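Local coordinates for putative protein-disulfide isomerase (Pseudomonas syringae pv. tomato, PDB 3GN3) that is of unknown function but, as a putative protein-disulfide isomerase of the DsbA family, may take part in thiol-disulfide exchange, at residues R51-S56 / V140-K145; L36-A41 / D172-W177; Q57-F62 / E100-G105; A83-T88 / S123-A128. One frame throughout, in Å; residues are numbered along the deposited sequence.

Contact 1: R51-S56 / V140-K145; sequences RIRLQS and VKWHTK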
loop_
_atom_site.group_PDB
_atom_site.type_symbol
_atom_site.label_atom_id
_atom_site.label_comp_id
_atom_site.label_asym_id
_atom_site.label_seq_id
_atom_site.Cartn_x
_atom_site.Cartn_y
_atom_site.Cartn_z
ATOM N N ARG A 51 1.178 11.284 17.572
ATOM C CA ARG A 51 1.888 10.005 17.743
ATOM C C ARG A 51 3.091 9.905 16.824
ATOM O O ARG A 51 3.009 10.230 15.635
ATOM C CB ARG A 51 0.980 8.809 17.488
ATOM C CG ARG A 51 -0.337 8.882 18.202
ATOM C CD ARG A 51 -0.951 7.531 18.302
ATOM N NE ARG A 51 -1.887 7.486 19.411
ATOM C CZ ARG A 51 -3.160 7.158 19.285
ATOM N NH1 ARG A 51 -3.639 6.828 18.104
ATOM N NH2 ARG A 51 -3.946 7.144 20.333
ATOM N N ILE A 52 4.196 9.447 17.393
ATOM C CA ILE A 52 5.379 9.078 16.640
ATOM C C ILE A 52 5.334 7.589 16.217
ATOM O O ILE A 52 5.023 6.706 17.026
ATOM C CB ILE A 52 6.650 9.369 17.453
ATOM C CG1 ILE A 52 6.703 10.858 17.800
ATOM C CG2 ILE A 52 7.915 8.919 16.683
ATOM C CD1 ILE A 52 7.784 11.243 18.807
ATOM N N ARG A 53 5.619 7.323 14.940
ATOM C CA ARG A 53 5.873 5.955 14.483
ATOM C C ARG A 53 7.285 5.945 13.956
ATOM O O ARG A 53 7.747 6.931 13.378
ATOM C CB ARG A 53 4.929 5.494 13.379
ATOM C CG ARG A 53 3.504 6.001 13.415
ATOM C CD ARG A 53 2.866 5.772 14.747
ATOM N NE ARG A 53 1.416 5.653 14.696
ATOM C CZ ARG A 53 0.695 5.239 15.734
ATOM N NH1 ARG A 53 1.313 4.939 16.860
ATOM N NH2 ARG A 53 -0.627 5.117 15.644
ATOM N N LEU A 54 7.975 4.825 14.147
ATOM C CA LEU A 54 9.376 4.750 13.787
ATOM C C LEU A 54 9.547 4.157 12.389
ATOM O O LEU A 54 9.135 3.024 12.113
ATOM C CB LEU A 54 10.144 3.976 14.869
ATOM C CG LEU A 54 10.006 4.632 16.254
ATOM C CD1 LEU A 54 10.542 3.725 17.327
ATOM C CD2 LEU A 54 10.667 6.017 16.319
ATOM N N GLN A 55 10.110 4.956 11.495
ATOM C CA GLN A 55 10.322 4.564 10.109
ATOM C C GLN A 55 11.789 4.249 9.957
ATOM O O GLN A 55 12.598 5.151 9.683
ATOM C CB GLN A 55 9.933 5.723 9.174
ATOM C CG GLN A 55 10.325 5.557 7.685
ATOM C CD GLN A 55 9.396 4.620 6.937
ATOM O OE1 GLN A 55 8.595 3.905 7.545
ATOM N NE2 GLN A 55 9.484 4.628 5.613
ATOM N N SER A 56 12.150 2.987 10.167
ATOM C CA SER A 56 13.544 2.567 10.054
ATOM C C SER A 56 14.002 2.522 8.577
ATOM O O SER A 56 13.441 1.783 7.789
ATOM C CB SER A 56 13.692 1.208 10.724
ATOM O OG SER A 56 15.037 0.803 10.770
ATOM N N VAL A 140 9.296 -3.358 17.431
ATOM C CA VAL A 140 9.972 -3.101 16.154
ATOM C C VAL A 140 9.149 -3.598 14.952
ATOM O O VAL A 140 8.995 -2.888 13.961
ATOM C CB VAL A 140 11.388 -3.727 16.106
ATOM C CG1 VAL A 140 12.097 -3.378 14.774
ATOM C CG2 VAL A 140 12.240 -3.282 17.313
ATOM N N LYS A 141 8.607 -4.809 15.054
ATOM C CA LYS A 141 7.773 -5.361 13.984
ATOM C C LYS A 141 6.508 -4.560 13.796
ATOM O O LYS A 141 6.085 -4.363 12.653
ATOM C CB LYS A 141 7.438 -6.850 14.200
ATOM C CG LYS A 141 8.549 -7.773 13.730
ATOM C CD LYS A 141 8.602 -9.029 14.556
ATOM C CE LYS A 141 9.431 -10.078 13.843
ATOM N NZ LYS A 141 9.026 -11.465 14.245
ATOM N N TRP A 142 5.910 -4.109 14.903
ATOM C CA TRP A 142 4.634 -3.393 14.835
ATOM C C TRP A 142 4.758 -2.078 14.034
ATOM O O TRP A 142 3.944 -1.811 13.140
ATOM C CB TRP A 142 4.031 -3.116 16.219
ATOM C CG TRP A 142 2.642 -2.558 16.039
ATOM C CD1 TRP A 142 1.485 -3.274 15.983
ATOM C CD2 TRP A 142 2.275 -1.185 15.810
ATOM N NE1 TRP A 142 0.412 -2.436 15.757
ATOM C CE2 TRP A 142 0.868 -1.152 15.629
ATOM C CE3 TRP A 142 2.990 0.011 15.726
ATOM C CZ2 TRP A 142 0.161 0.038 15.368
ATOM C CZ3 TRP A 142 2.273 1.217 15.471
ATOM C CH2 TRP A 142 0.879 1.209 15.305
ATOM N N HIS A 143 5.777 -1.274 14.366
ATOM C CA HIS A 143 6.039 -0.025 13.660
ATOM C C HIS A 143 6.282 -0.262 12.183
ATOM O O HIS A 143 5.640 0.361 11.339
ATOM C CB HIS A 143 7.197 0.718 14.307
ATOM C CG HIS A 143 6.814 1.356 15.603
ATOM N ND1 HIS A 143 6.410 2.671 15.693
ATOM C CD2 HIS A 143 6.710 0.842 16.854
ATOM C CE1 HIS A 143 6.104 2.948 16.948
ATOM N NE2 HIS A 143 6.269 1.853 17.670
ATOM N N THR A 144 7.163 -1.208 11.884
ATOM C CA THR A 144 7.504 -1.530 10.520
ATOM C C THR A 144 6.290 -2.006 9.727
ATOM O O THR A 144 5.985 -1.468 8.650
ATOM C CB THR A 144 8.618 -2.525 10.514
ATOM O OG1 THR A 144 9.695 -1.954 11.264
ATOM C CG2 THR A 144 9.083 -2.811 9.102
ATOM N N LYS A 145 5.566 -2.960 10.301
ATOM C CA LYS A 145 4.353 -3.475 9.699
ATOM C C LYS A 145 3.305 -2.355 9.427
ATOM O O LYS A 145 2.653 -2.323 8.364
ATOM C CB LYS A 145 3.799 -4.586 10.596
ATOM C CG LYS A 145 2.867 -5.533 9.905
ATOM C CD LYS A 145 2.458 -6.638 10.839
ATOM C CE LYS A 145 1.197 -7.336 10.338
ATOM N NZ LYS A 145 1.022 -8.662 11.005
HETATM O O HOH W 1 10.138 0.921 10.655
#

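Contact 2: L36-A41 / D172-W177; sequences LDDLLA and DPVSKW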
loop_
_atom_site.group_PDB
_atom_site.type_symbol
_atom_site.label_atom_id
_atom_site.label_comp_id
_atom_site.label_asym_id
_atom_site.label_seq_id
_atom_site.Cartn_x
_atom_site.Cartn_y
_atom_site.Cartn_z
ATOM N N LEU A 36 7.670 19.118 17.351
ATOM C CA LEU A 36 6.462 18.489 17.869
ATOM C C LEU A 36 5.963 19.097 19.184
ATOM O O LEU A 36 4.753 19.113 19.439
ATOM C CB LEU A 36 6.598 16.964 17.936
ATOM C CG LEU A 36 6.787 16.248 16.588
ATOM C CD1 LEU A 36 7.164 14.786 16.825
ATOM C CD2 LEU A 36 5.552 16.366 15.669
ATOM N N ASP A 37 6.884 19.619 20.004
ATOM C CA ASP A 37 6.495 20.346 21.229
ATOM C C ASP A 37 5.669 21.586 20.890
ATOM O O ASP A 37 4.564 21.730 21.406
ATOM C CB ASP A 37 7.699 20.722 22.097
ATOM C CG ASP A 37 8.228 19.550 22.929
ATOM O OD1 ASP A 37 9.374 19.646 23.436
ATOM O OD2 ASP A 37 7.521 18.529 23.086
ATOM N N ASP A 38 6.187 22.443 20.000
ATOM C CA ASP A 38 5.427 23.605 19.515
ATOM C C ASP A 38 4.110 23.172 18.953
ATOM O O ASP A 38 3.086 23.785 19.245
ATOM C CB ASP A 38 6.103 24.343 18.363
ATOM C CG ASP A 38 7.518 24.670 18.628
ATOM O OD1 ASP A 38 8.013 24.321 19.734
ATOM O OD2 ASP A 38 8.133 25.270 17.703
ATOM N N LEU A 39 4.139 22.141 18.114
ATOM C CA LEU A 39 2.923 21.709 17.470
ATOM C C LEU A 39 1.804 21.449 18.490
ATOM O O LEU A 39 0.695 21.964 18.352
ATOM C CB LEU A 39 3.152 20.497 16.552
ATOM C CG LEU A 39 1.743 20.159 16.070
ATOM C CD1 LEU A 39 1.364 20.989 14.833
ATOM C CD2 LEU A 39 1.523 18.708 15.876
ATOM N N LEU A 40 2.113 20.661 19.510
ATOM C CA LEU A 40 1.156 20.313 20.550
ATOM C C LEU A 40 0.679 21.559 21.338
ATOM O O LEU A 40 -0.518 21.751 21.565
ATOM C CB LEU A 40 1.810 19.293 21.473
ATOM C CG LEU A 40 0.943 18.406 22.349
ATOM C CD1 LEU A 40 -0.043 17.612 21.502
ATOM C CD2 LEU A 40 1.863 17.510 23.130
ATOM N N ALA A 41 1.637 22.399 21.725
ATOM C CA ALA A 41 1.370 23.694 22.361
ATOM C C ALA A 41 0.441 24.587 21.518
ATOM O O ALA A 41 -0.552 25.107 22.016
ATOM C CB ALA A 41 2.678 24.402 22.638
ATOM N N ASP A 172 7.963 23.165 7.062
ATOM C CA ASP A 172 6.798 24.012 7.325
ATOM C C ASP A 172 6.900 24.759 8.653
ATOM O O ASP A 172 7.426 24.223 9.635
ATOM C CB ASP A 172 5.498 23.207 7.330
ATOM C CG ASP A 172 5.120 22.695 5.966
ATOM O OD1 ASP A 172 5.721 23.153 4.969
ATOM O OD2 ASP A 172 4.226 21.816 5.899
ATOM N N PRO A 173 6.394 26.012 8.684
ATOM C CA PRO A 173 6.149 26.661 9.975
ATOM C C PRO A 173 5.092 25.852 10.728
ATOM O O PRO A 173 4.099 25.397 10.121
ATOM C CB PRO A 173 5.578 28.034 9.587
ATOM C CG PRO A 173 5.901 28.228 8.144
ATOM C CD PRO A 173 6.148 26.903 7.529
ATOM N N VAL A 174 5.293 25.681 12.032
ATOM C CA VAL A 174 4.348 24.913 12.856
ATOM C C VAL A 174 2.908 25.426 12.688
ATOM O O VAL A 174 1.945 24.646 12.737
ATOM C CB VAL A 174 4.802 24.888 14.347
ATOM C CG1 VAL A 174 3.752 24.270 15.267
ATOM C CG2 VAL A 174 6.127 24.144 14.473
ATOM N N SER A 175 2.764 26.730 12.456
ATOM C CA SER A 175 1.444 27.352 12.269
ATOM C C SER A 175 0.756 26.832 11.014
ATOM O O SER A 175 -0.476 26.784 10.979
ATOM C CB SER A 175 1.544 28.880 12.231
ATOM O OG SER A 175 2.579 29.280 11.357
ATOM N N LYS A 176 1.542 26.427 10.002
ATOM C CA LYS A 176 0.952 25.734 8.843
ATOM C C LYS A 176 0.419 24.343 9.232
ATOM O O LYS A 176 -0.730 24.006 8.874
ATOM C CB LYS A 176 1.879 25.660 7.628
ATOM C CG LYS A 176 1.179 25.078 6.411
ATOM C CD LYS A 176 2.160 24.807 5.260
ATOM C CE LYS A 176 1.638 23.726 4.244
ATOM N NZ LYS A 176 1.770 22.291 4.713
ATOM N N TRP A 177 1.209 23.572 9.995
ATOM C CA TRP A 177 0.732 22.285 10.520
ATOM C C TRP A 177 -0.564 22.463 11.267
ATOM O O TRP A 177 -1.479 21.663 11.094
ATOM C CB TRP A 177 1.736 21.574 11.433
ATOM C CG TRP A 177 3.036 21.155 10.773
ATOM C CD1 TRP A 177 3.362 21.230 9.431
ATOM C CD2 TRP A 177 4.162 20.557 11.428
ATOM N NE1 TRP A 177 4.635 20.730 9.230
ATOM C CE2 TRP A 177 5.147 20.310 10.434
ATOM C CE3 TRP A 177 4.439 20.208 12.761
ATOM C CZ2 TRP A 177 6.401 19.734 10.737
ATOM C CZ3 TRP A 177 5.699 19.624 13.064
ATOM C CH2 TRP A 177 6.655 19.396 12.051
#

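Contact 3: Q57-F62 / E100-G105; sequences QPWHMF and EHHAGG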
loop_
_atom_site.group_PDB
_atom_site.type_symbol
_atom_site.label_atom_id
_atom_site.label_comp_id
_atom_site.label_asym_id
_atom_site.label_seq_id
_atom_site.Cartn_x
_atom_site.Cartn_y
_atom_site.Cartn_z
ATOM N N GLN A 57 14.996 3.319 8.196
ATOM C CA GLN A 57 15.453 3.348 6.797
ATOM C C GLN A 57 16.715 2.497 6.608
ATOM O O GLN A 57 17.735 2.762 7.262
ATOM C CB GLN A 57 15.731 4.792 6.333
ATOM C CG GLN A 57 14.605 5.808 6.599
ATOM C CD GLN A 57 13.450 5.713 5.617
ATOM O OE1 GLN A 57 13.015 4.621 5.248
ATOM N NE2 GLN A 57 12.942 6.860 5.194
ATOM N N PRO A 58 16.664 1.479 5.713
ATOM C CA PRO A 58 17.781 0.523 5.562
ATOM C C PRO A 58 19.075 1.165 5.082
ATOM O O PRO A 58 20.164 0.608 5.327
ATOM C CB PRO A 58 17.266 -0.481 4.529
ATOM C CG PRO A 58 15.795 -0.384 4.597
ATOM C CD PRO A 58 15.502 1.080 4.894
ATOM N N TRP A 59 18.979 2.322 4.429
ATOM C CA TRP A 59 20.204 3.055 4.075
ATOM C C TRP A 59 20.789 3.868 5.249
ATOM O O TRP A 59 21.887 4.414 5.142
ATOM C CB TRP A 59 20.035 3.896 2.804
ATOM C CG TRP A 59 18.996 4.981 2.918
ATOM C CD1 TRP A 59 19.216 6.296 3.204
ATOM C CD2 TRP A 59 17.578 4.839 2.737
ATOM N NE1 TRP A 59 18.025 6.987 3.212
ATOM C CE2 TRP A 59 17.001 6.120 2.930
ATOM C CE3 TRP A 59 16.740 3.758 2.430
ATOM C CZ2 TRP A 59 15.616 6.350 2.845
ATOM C CZ3 TRP A 59 15.340 3.996 2.333
ATOM C CH2 TRP A 59 14.806 5.283 2.542
ATOM N N HIS A 60 20.068 3.943 6.363
ATOM C CA HIS A 60 20.639 4.394 7.638
ATOM C C HIS A 60 21.056 3.135 8.447
ATOM O O HIS A 60 20.244 2.563 9.179
ATOM C CB HIS A 60 19.612 5.253 8.401
ATOM C CG HIS A 60 19.375 6.598 7.783
ATOM N ND1 HIS A 60 19.693 7.776 8.423
ATOM C CD2 HIS A 60 18.888 6.950 6.568
ATOM C CE1 HIS A 60 19.409 8.798 7.630
ATOM N NE2 HIS A 60 18.920 8.324 6.500
ATOM N N MET A 61 22.310 2.705 8.293
ATOM C CA MET A 61 22.725 1.328 8.658
ATOM C C MET A 61 22.654 0.952 10.152
ATOM O O MET A 61 22.501 -0.231 10.497
ATOM C CB MET A 61 24.078 0.958 8.026
ATOM C CG MET A 61 23.998 0.679 6.500
ATOM S SD MET A 61 25.532 0.389 5.549
ATOM C CE MET A 61 26.537 1.834 5.909
ATOM N N PHE A 62 22.710 1.942 11.041
ATOM C CA PHE A 62 22.504 1.642 12.451
ATOM C C PHE A 62 21.067 1.884 12.916
ATOM O O PHE A 62 20.794 1.912 14.123
ATOM C CB PHE A 62 23.528 2.366 13.352
ATOM C CG PHE A 62 24.773 1.553 13.642
ATOM C CD1 PHE A 62 26.031 2.060 13.357
ATOM C CD2 PHE A 62 24.678 0.275 14.190
ATOM C CE1 PHE A 62 27.198 1.304 13.616
ATOM C CE2 PHE A 62 25.827 -0.491 14.456
ATOM C CZ PHE A 62 27.092 0.028 14.165
ATOM N N GLU A 100 28.918 8.789 6.702
ATOM C CA GLU A 100 29.155 9.750 5.636
ATOM C C GLU A 100 28.657 9.152 4.323
ATOM O O GLU A 100 29.038 8.037 3.948
ATOM C CB GLU A 100 30.633 10.168 5.553
ATOM N N HIS A 101 27.788 9.892 3.642
ATOM C CA HIS A 101 27.123 9.431 2.411
ATOM C C HIS A 101 26.431 8.078 2.589
ATOM O O HIS A 101 26.415 7.265 1.666
ATOM C CB HIS A 101 28.110 9.342 1.243
ATOM C CG HIS A 101 28.857 10.611 0.975
ATOM N ND1 HIS A 101 28.248 11.747 0.476
ATOM C CD2 HIS A 101 30.171 10.916 1.108
ATOM C CE1 HIS A 101 29.152 12.701 0.325
ATOM N NE2 HIS A 101 30.326 12.222 0.699
ATOM N N HIS A 102 25.880 7.837 3.779
ATOM C CA HIS A 102 25.306 6.540 4.156
ATOM C C HIS A 102 26.244 5.368 3.820
ATOM O O HIS A 102 25.779 4.275 3.524
ATOM C CB HIS A 102 23.946 6.311 3.471
ATOM C CG HIS A 102 23.006 7.481 3.518
ATOM N ND1 HIS A 102 22.421 7.925 4.685
ATOM C CD2 HIS A 102 22.490 8.247 2.529
ATOM C CE1 HIS A 102 21.620 8.943 4.417
ATOM N NE2 HIS A 102 21.639 9.154 3.116
ATOM N N ALA A 103 27.555 5.594 3.860
ATOM C CA ALA A 103 28.532 4.602 3.388
ATOM C C ALA A 103 29.732 4.451 4.308
ATOM O O ALA A 103 30.136 3.326 4.624
ATOM C CB ALA A 103 29.008 4.964 1.988
ATOM N N GLY A 104 30.299 5.583 4.736
ATOM C CA GLY A 104 31.576 5.580 5.451
ATOM C C GLY A 104 31.676 6.370 6.746
ATOM O O GLY A 104 30.664 6.741 7.345
ATOM N N GLY A 105 32.919 6.602 7.173
ATOM C CA GLY A 105 33.228 7.314 8.407
ATOM C C GLY A 105 33.453 6.395 9.602
ATOM O O GLY A 105 33.327 5.167 9.496
#

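Contact 4: A83-T88 / S123-A128; sequences AKAVMT and SGLALA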
loop_
_atom_site.group_PDB
_atom_site.type_symbol
_atom_site.label_atom_id
_atom_site.label_comp_id
_atom_site.label_asym_id
_atom_site.label_seq_id
_atom_site.Cartn_x
_atom_site.Cartn_y
_atom_site.Cartn_z
ATOM N N ALA A 83 11.786 7.130 26.017
ATOM C CA ALA A 83 11.919 6.985 24.565
ATOM C C ALA A 83 12.201 8.355 23.928
ATOM O O ALA A 83 13.103 8.487 23.082
ATOM C CB ALA A 83 10.675 6.345 23.970
ATOM N N LYS A 84 11.456 9.375 24.365
ATOM C CA LYS A 84 11.666 10.728 23.868
ATOM C C LYS A 84 13.082 11.226 24.210
ATOM O O LYS A 84 13.775 11.791 23.352
ATOM C CB LYS A 84 10.578 11.660 24.389
ATOM C CG LYS A 84 10.650 13.068 23.830
ATOM C CD LYS A 84 9.921 14.056 24.755
ATOM C CE LYS A 84 10.217 15.515 24.360
ATOM N NZ LYS A 84 10.045 16.414 25.534
ATOM N N ALA A 85 13.524 10.975 25.441
ATOM C CA ALA A 85 14.911 11.238 25.831
ATOM C C ALA A 85 15.918 10.603 24.851
ATOM O O ALA A 85 16.853 11.283 24.371
ATOM C CB ALA A 85 15.158 10.767 27.247
ATOM N N VAL A 86 15.718 9.316 24.528
ATOM C CA VAL A 86 16.601 8.621 23.568
ATOM C C VAL A 86 16.564 9.250 22.163
ATOM O O VAL A 86 17.633 9.482 21.563
ATOM C CB VAL A 86 16.367 7.062 23.494
ATOM C CG1 VAL A 86 17.152 6.451 22.305
ATOM C CG2 VAL A 86 16.757 6.379 24.821
ATOM N N MET A 87 15.356 9.526 21.649
ATOM C CA MET A 87 15.210 10.226 20.339
ATOM C C MET A 87 15.927 11.584 20.361
ATOM O O MET A 87 16.686 11.895 19.443
ATOM C CB MET A 87 13.746 10.370 19.899
ATOM C CG MET A 87 13.088 9.038 19.552
ATOM S SD MET A 87 11.550 9.207 18.650
ATOM C CE MET A 87 10.343 8.878 19.852
ATOM N N THR A 88 15.731 12.349 21.441
ATOM C CA THR A 88 16.408 13.638 21.613
ATOM C C THR A 88 17.929 13.499 21.610
ATOM O O THR A 88 18.624 14.290 20.965
ATOM C CB THR A 88 15.983 14.358 22.915
ATOM O OG1 THR A 88 14.553 14.481 22.961
ATOM C CG2 THR A 88 16.652 15.742 23.012
ATOM N N SER A 123 21.770 10.159 26.727
ATOM C CA SER A 123 20.433 10.250 27.300
ATOM C C SER A 123 20.468 10.104 28.822
ATOM O O SER A 123 19.472 10.389 29.494
ATOM C CB SER A 123 19.497 9.191 26.689
ATOM O OG SER A 123 19.781 7.890 27.178
ATOM N N GLY A 124 21.597 9.629 29.354
ATOM C CA GLY A 124 21.683 9.232 30.761
ATOM C C GLY A 124 20.700 8.140 31.173
ATOM O O GLY A 124 20.222 8.118 32.313
ATOM N N LEU A 125 20.383 7.232 30.252
ATOM C CA LEU A 125 19.517 6.091 30.588
ATOM C C LEU A 125 20.273 4.772 30.432
ATOM O O LEU A 125 21.193 4.662 29.615
ATOM C CB LEU A 125 18.267 6.063 29.714
ATOM C CG LEU A 125 17.136 7.055 29.928
ATOM C CD1 LEU A 125 16.177 7.013 28.725
ATOM C CD2 LEU A 125 16.394 6.772 31.215
ATOM N N ALA A 126 19.883 3.781 31.225
ATOM C CA ALA A 126 20.478 2.457 31.150
ATOM C C ALA A 126 19.577 1.627 30.237
ATOM O O ALA A 126 18.396 1.425 30.530
ATOM C CB ALA A 126 20.573 1.848 32.536
ATOM N N LEU A 127 20.126 1.163 29.118
ATOM C CA LEU A 127 19.299 0.563 28.066
ATOM C C LEU A 127 19.616 -0.895 27.754
ATOM O O LEU A 127 18.700 -1.665 27.424
ATOM C CB LEU A 127 19.381 1.395 26.785
ATOM C CG LEU A 127 18.851 2.818 26.886
ATOM C CD1 LEU A 127 19.304 3.626 25.687
ATOM C CD2 LEU A 127 17.329 2.849 27.050
ATOM N N ALA A 128 20.903 -1.251 27.855
ATOM C CA ALA A 128 21.407 -2.587 27.516
ATOM C C ALA A 128 20.490 -3.697 27.990
ATOM O O ALA A 128 20.050 -4.524 27.189
ATOM C CB ALA A 128 22.832 -2.806 28.038
#

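Contact 1: R51-S56 / V140-K145
Leu54 and His143 carry the polar link between the end of strand 48-54 and helix 137-150. Leu54 N donates to His143 ND1 at 3.1 Å, and the bond is nearly straight at the hydrogen (167°). The donor lies well out of the imidazole plane, by 35°. Because ND1 accepts, the ring is probably neutral, with its proton on NE2. A water makes the second link. It donates to Leu54 O at 2.7 Å and to Thr144 OG1 at 3.0 Å, and it accepts from Ser56 N. Thr144 OG1 in turn donates to Val140 O one turn back in the helix.

The Arg53 guanidinium meets Trp142 at a slant. Trp142 CH2 stands over the centre of the group, 4.1 Å from Arg53 CZ, with the two planes 64° apart. Arg51 CB covers the opposite face. A bend at chi2 of Arg53 brings its end back to this place. Its charge is met by a salt bridge to Glu19, and NH1 also bonds Ser6 O.

The remaining touches are van der Waals: Leu54 CG lies over one face of the imidazole, and Arg53 CA sits at its edge, 3.5 Å from His143 ND1.

Strand and helix run almost perpendicular, with axes 7.7 Å apart at their closest. The helix lies across the thioredoxin-like sheet, as in DsbA relatives. Strand 16-22 flanks Arg53, and helix 63-73 covers Leu54 and His143.

Contact 2: L36-A41 / D172-W177
Leu36 opens the contact with Trp177. Its CD2 comes within 4.2 Å of Trp177 CZ3, on the six-membered end of the indole, and the two side chains cross at about a right angle. The leucine also packs on Val20 and Ile52 of the sheet.

Asp38 is next. Mostly its CB does the touching: Asp38 CB lies 3.9 Å from Val174 CG1 and equally near CG2, with the carboxylate alongside CG2. No hydrogen bond crosses between the segments here or elsewhere.

Leu39 sits at the middle and meets both partners. Val174 CG1 presses on the helix backbone, 3.5 Å from Leu39 CA. The CG of Leu39 is anti to its backbone N (chi1 176°), and this carries CD1 to the indole edge. There CD1 lies 3.5 Å from Trp177 CB and 3.8 Å from Trp177 CE3. The Val174 CA covers part of one indole face, and Trp177 NE1 bonds Ser169 O, which fixes the turn of the ring. Leu39 also rests on Phe18 and Val50.

On the second segment Lys176 NZ bridges to Asp172 OD2 at 2.8 Å, across the start of helix 174-181. Lys176 also pairs with Asp180.

Both helices lie on one face of the sheet. This pairing of helix 36-43, the second of two between strands 16-22 and 48-54, with the C-terminal helix is a feature of the thioredoxin fold.

Contact 3: Q57-F62 / E100-G105
Trp59 and His102 face each other across two irregular loops, CA atoms 6.2 Å apart, where a type I turn from Gln57 to His60 meets a classic beta bulge, in which the backbone N of Ala103 and of Gly104 both bond Glu100 O.

His102 fills the middle of the contact. Its CB touches the backbone at Trp59 O, 3.3 Å away. The indole of Trp59 meets the imidazole in a T-shaped, edge-to-face pair. Trp59 CD1 points at the centre of the His102 ring, 3.7 Å from NE2, and the planes are 85° apart. Trp59 holds its CG between backbone N and carbonyl carbon (chi1 63°), which turns the five-membered ring to His102. Gln57 CB covers part of one indole face.

His60 completes the aromatic cluster. Its NE2 lies 3.5 Å from His102 CE1, with the planes inclined at 51°. Each histidine has its own hydrogen-bond partner on ND1: Thr25 OG1 for His60, Glu98 OE2 for His102. These bonds limit rotation of both rings. Met61 bends at chi3 so that its methyl CE reaches His102 O at 3.5 Å.

His60 also packs on Cys26, the residue before helix 27-33. In the thioredoxin fold this is where the first redox cysteine is expected. Lys141 of the second subunit makes a cation-pi contact with Trp59. The two loops thus lie together at a subunit boundary, one between strand 48-54 and helix 63-73, the other between helices 79-92 and 112-123.

Contact 4: A83-T88 / S123-A128
Val86 is the residue on which Leu125 and Leu127 converge, and its CG2 makes all of its side-chain contacts with them. CG1 is anti to the backbone N (chi1 170°), which leaves CG2 beside that N and facing the loop. Leu127 meets it tip to tip, its CD1 3.8 Å from Val86 CG2. Leu125 crosses it at a slant, with CD1 4.0 Å from the same methyl. The two leucines share one rotamer, CG beside the backbone N and the chain extended beyond. Leu125 CD1 also reaches Ala85 CB, at 4.2 Å.

Ser123 closes the edge. With chi1 at 74°, Ser123 OG is folded back over its own backbone and lies 4.1 Å from Val86 CG2. Ser123 OG donates to Ile119 O, one turn back, and accepts a weak, bent bond from Leu125 N at 3.2 Å. The chain leaves the helix at Gly124, whose phi is positive.

No hydrogen bond joins the two segments; the contact is mainly apolar. Within the helical insertion of a DsbA-like fold, it binds helix 79-92 to the link between helices 112-123 and 128-132. Ile70 and Ala73 of helix 63-73 and Ile119 of helix 112-123 pack on Val86 as well.

Contact 1 stands in the thioredoxin-like core, and two others touch it directly. Ile52 CG1 meets Leu36 CD1 of contact 2 at 4.1 Å, and Ile52 CD1 meets Met87 CE of contact 4 at 3.6 Å. Contact 4 belongs to the helical region inserted between strand 48-54 and helix 137-150. Contact 3 continues the sequence of contact 1 past Ser56; their centres are about 19 Å apart. His60 of contact 3 packs on Cys26, so this contact borders the presumed redox site. Contacts 1 and 3 both reach the second subunit. Contact 2 is remote from contact 3, about 29 Å between centres.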